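Local coordinates for protein YCGM (Escherichia coli, PDB 1NR9), which is a putative isomerase of the fumarylacetoacetate hydrolase (FAH) family, a mixed beta-sheet protein that carries a bound magnesium ion, at residues V69-E74 with E157-G162. Residues are numbered along the deposited sequence; the frame is centred on the assembly and turned at random.
With MG (magnesium ion), chain E.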
loop_
_atom_site.group_PDB
_atom_site.type_symbol
_atom_site.label_atom_id
_atom_site.label_comp_id
_atom_site.label_asym_id
_atom_site.label_seq_id
_atom_site.Cartn_x
_atom_site.Cartn_y
_atom_site.Cartn_z
ATOM N N VAL A 69 14.085 -4.113 -14.223
ATOM C CA VAL A 69 13.016 -3.189 -13.884
ATOM C C VAL A 69 12.232 -2.929 -15.161
ATOM O O VAL A 69 12.796 -2.428 -16.129
ATOM C CB VAL A 69 13.620 -1.852 -13.359
ATOM C CG1 VAL A 69 12.522 -0.875 -12.974
ATOM C CG2 VAL A 69 14.517 -2.142 -12.164
ATOM N N HIS A 70 10.943 -3.270 -15.171
ATOM C CA HIS A 70 10.123 -3.053 -16.360
ATOM C C HIS A 70 9.278 -1.792 -16.336
ATOM O O HIS A 70 8.990 -1.239 -15.275
ATOM C CB HIS A 70 9.220 -4.248 -16.619
ATOM C CG HIS A 70 9.944 -5.433 -17.170
ATOM N ND1 HIS A 70 9.291 -6.502 -17.748
ATOM C CD2 HIS A 70 11.264 -5.733 -17.203
ATOM C CE1 HIS A 70 10.177 -7.411 -18.112
ATOM N NE2 HIS A 70 11.382 -6.969 -17.792
ATOM N N HIS A 71 8.895 -1.334 -17.525
ATOM C CA HIS A 71 8.076 -0.139 -17.655
ATOM C C HIS A 71 6.684 -0.540 -18.134
ATOM O O HIS A 71 6.530 -1.469 -18.927
ATOM C CB HIS A 71 8.697 0.839 -18.661
ATOM C CG HIS A 71 8.934 0.240 -20.012
ATOM N ND1 HIS A 71 10.175 -0.196 -20.428
ATOM C CD2 HIS A 71 8.077 -0.055 -21.021
ATOM C CE1 HIS A 71 10.072 -0.734 -21.629
ATOM N NE2 HIS A 71 8.809 -0.662 -22.012
ATOM N N GLU A 72 5.671 0.150 -17.625
ATOM C CA GLU A 72 4.303 -0.101 -18.026
ATOM C C GLU A 72 3.659 1.264 -18.152
ATOM O O GLU A 72 3.346 1.888 -17.141
ATOM C CB GLU A 72 3.538 -0.902 -16.963
ATOM C CG GLU A 72 3.966 -2.350 -16.758
ATOM C CD GLU A 72 2.995 -3.118 -15.855
ATOM O OE1 GLU A 72 3.244 -4.314 -15.576
ATOM O OE2 GLU A 72 1.978 -2.518 -15.430
ATOM N N VAL A 73 3.485 1.760 -19.369
ATOM C CA VAL A 73 2.832 3.057 -19.511
ATOM C C VAL A 73 1.367 2.778 -19.205
ATOM O O VAL A 73 0.841 1.731 -19.592
ATOM C CB VAL A 73 2.968 3.643 -20.946
ATOM C CG1 VAL A 73 2.250 2.768 -21.947
ATOM C CG2 VAL A 73 2.420 5.074 -20.972
ATOM N N GLU A 74 0.721 3.692 -18.488
ATOM C CA GLU A 74 -0.674 3.505 -18.124
ATOM C C GLU A 74 -1.395 4.846 -17.967
ATOM O O GLU A 74 -0.771 5.884 -17.701
ATOM C CB GLU A 74 -0.780 2.711 -16.798
ATOM C CG GLU A 74 0.009 1.368 -16.739
ATOM C CD GLU A 74 -0.399 0.462 -15.566
ATOM O OE1 GLU A 74 -1.395 0.784 -14.877
ATOM O OE2 GLU A 74 0.264 -0.584 -15.333
ATOM N N GLU A 157 12.989 4.102 -29.981
ATOM C CA GLU A 157 12.189 2.950 -30.375
ATOM C C GLU A 157 10.905 2.844 -29.569
ATOM O O GLU A 157 10.952 2.725 -28.341
ATOM C CB GLU A 157 12.983 1.661 -30.189
ATOM C CG GLU A 157 12.118 0.430 -30.279
ATOM C CD GLU A 157 12.872 -0.843 -29.952
ATOM O OE1 GLU A 157 13.586 -0.873 -28.922
ATOM O OE2 GLU A 157 12.738 -1.820 -30.715
ATOM N N GLN A 158 9.762 2.872 -30.254
ATOM C CA GLN A 158 8.473 2.760 -29.579
ATOM C C GLN A 158 8.291 1.324 -29.109
ATOM O O GLN A 158 8.431 0.396 -29.893
ATOM C CB GLN A 158 7.337 3.143 -30.523
ATOM C CG GLN A 158 6.024 3.340 -29.801
ATOM C CD GLN A 158 4.911 3.785 -30.718
ATOM O OE1 GLN A 158 4.492 3.051 -31.616
ATOM N NE2 GLN A 158 4.419 4.997 -30.497
ATOM N N ARG A 159 7.983 1.128 -27.833
ATOM C CA ARG A 159 7.820 -0.229 -27.333
ATOM C C ARG A 159 6.413 -0.546 -26.894
ATOM O O ARG A 159 6.034 -1.711 -26.784
ATOM C CB ARG A 159 8.785 -0.479 -26.192
ATOM C CG ARG A 159 10.210 -0.452 -26.650
ATOM C CD ARG A 159 11.109 -0.853 -25.540
ATOM N NE ARG A 159 12.506 -0.788 -25.934
ATOM C CZ ARG A 159 13.505 -0.979 -25.081
ATOM N NH1 ARG A 159 13.227 -1.241 -23.800
ATOM N NH2 ARG A 159 14.767 -0.919 -25.506
ATOM N N GLN A 160 5.637 0.497 -26.636
ATOM C CA GLN A 160 4.260 0.326 -26.229
ATOM C C GLN A 160 3.400 1.306 -27.000
ATOM O O GLN A 160 3.726 2.490 -27.112
ATOM C CB GLN A 160 4.110 0.521 -24.718
ATOM C CG GLN A 160 4.653 -0.660 -23.906
ATOM C CD GLN A 160 4.211 -0.634 -22.452
ATOM O OE1 GLN A 160 4.858 -0.029 -21.600
ATOM N NE2 GLN A 160 3.089 -1.282 -22.170
ATOM N N GLN A 161 2.316 0.780 -27.556
ATOM C CA GLN A 161 1.372 1.552 -28.338
ATOM C C GLN A 161 0.037 0.844 -28.193
ATOM O O GLN A 161 -0.038 -0.376 -28.327
ATOM C CB GLN A 161 1.801 1.574 -29.805
ATOM C CG GLN A 161 0.684 1.878 -30.793
ATOM C CD GLN A 161 0.041 3.230 -30.561
ATOM O OE1 GLN A 161 0.717 4.260 -30.571
ATOM N NE2 GLN A 161 -1.274 3.237 -30.355
ATOM N N GLY A 162 -1.008 1.611 -27.902
ATOM C CA GLY A 162 -2.332 1.047 -27.740
ATOM C C GLY A 162 -3.307 2.176 -27.490
ATOM O O GLY A 162 -2.910 3.345 -27.469
HETATM MG MG MG E . 0.228 -3.481 -14.119
HETATM O O HOH W 1 -0.896 -1.313 -13.446
#
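Q160 reaches from strand 157-163 into the break of strand 69-79, and its OE1 accepts the backbone N-H of V73 at 3.2 Å. The bond is nearly straight at hydrogen (166°), although the donor lies 35° off the plane of the amide carbonyl. An extended chain beyond CG carries the amide that far, and the V73 side chain runs antiparallel alongside it, with CG1 4.0 Å from Q160 CB. The other end of the amide is held too: NE2 donates to OG1 of T194, which also bonds V73 O. H71 packs beside this group. With chi1 at 56°, its ring turns an edge to the amide, and Q160 OE1 lies in the plane of that ring, 3.3 Å from H71 CD2. L152 and V154 of the neighbouring strand also touch H71, and H71, V73 and Q160 are all buried here. Toward R159 the fit is looser and partly exposed: H71 CE1 is 3.9 Å from R159 NH1, while R159 NE turns to a salt bridge with exposed E157. R159 and Q160 both face L152 in a classic beta bulge. On the far side of the backbone from Q160, E72 OE2 binds magnesium at 2.4 Å, together with D103, and E72 OE1 pairs with K124. One side-chain amide thus ties the four-stranded antiparallel sheet to the backbone immediately following a metal ligand.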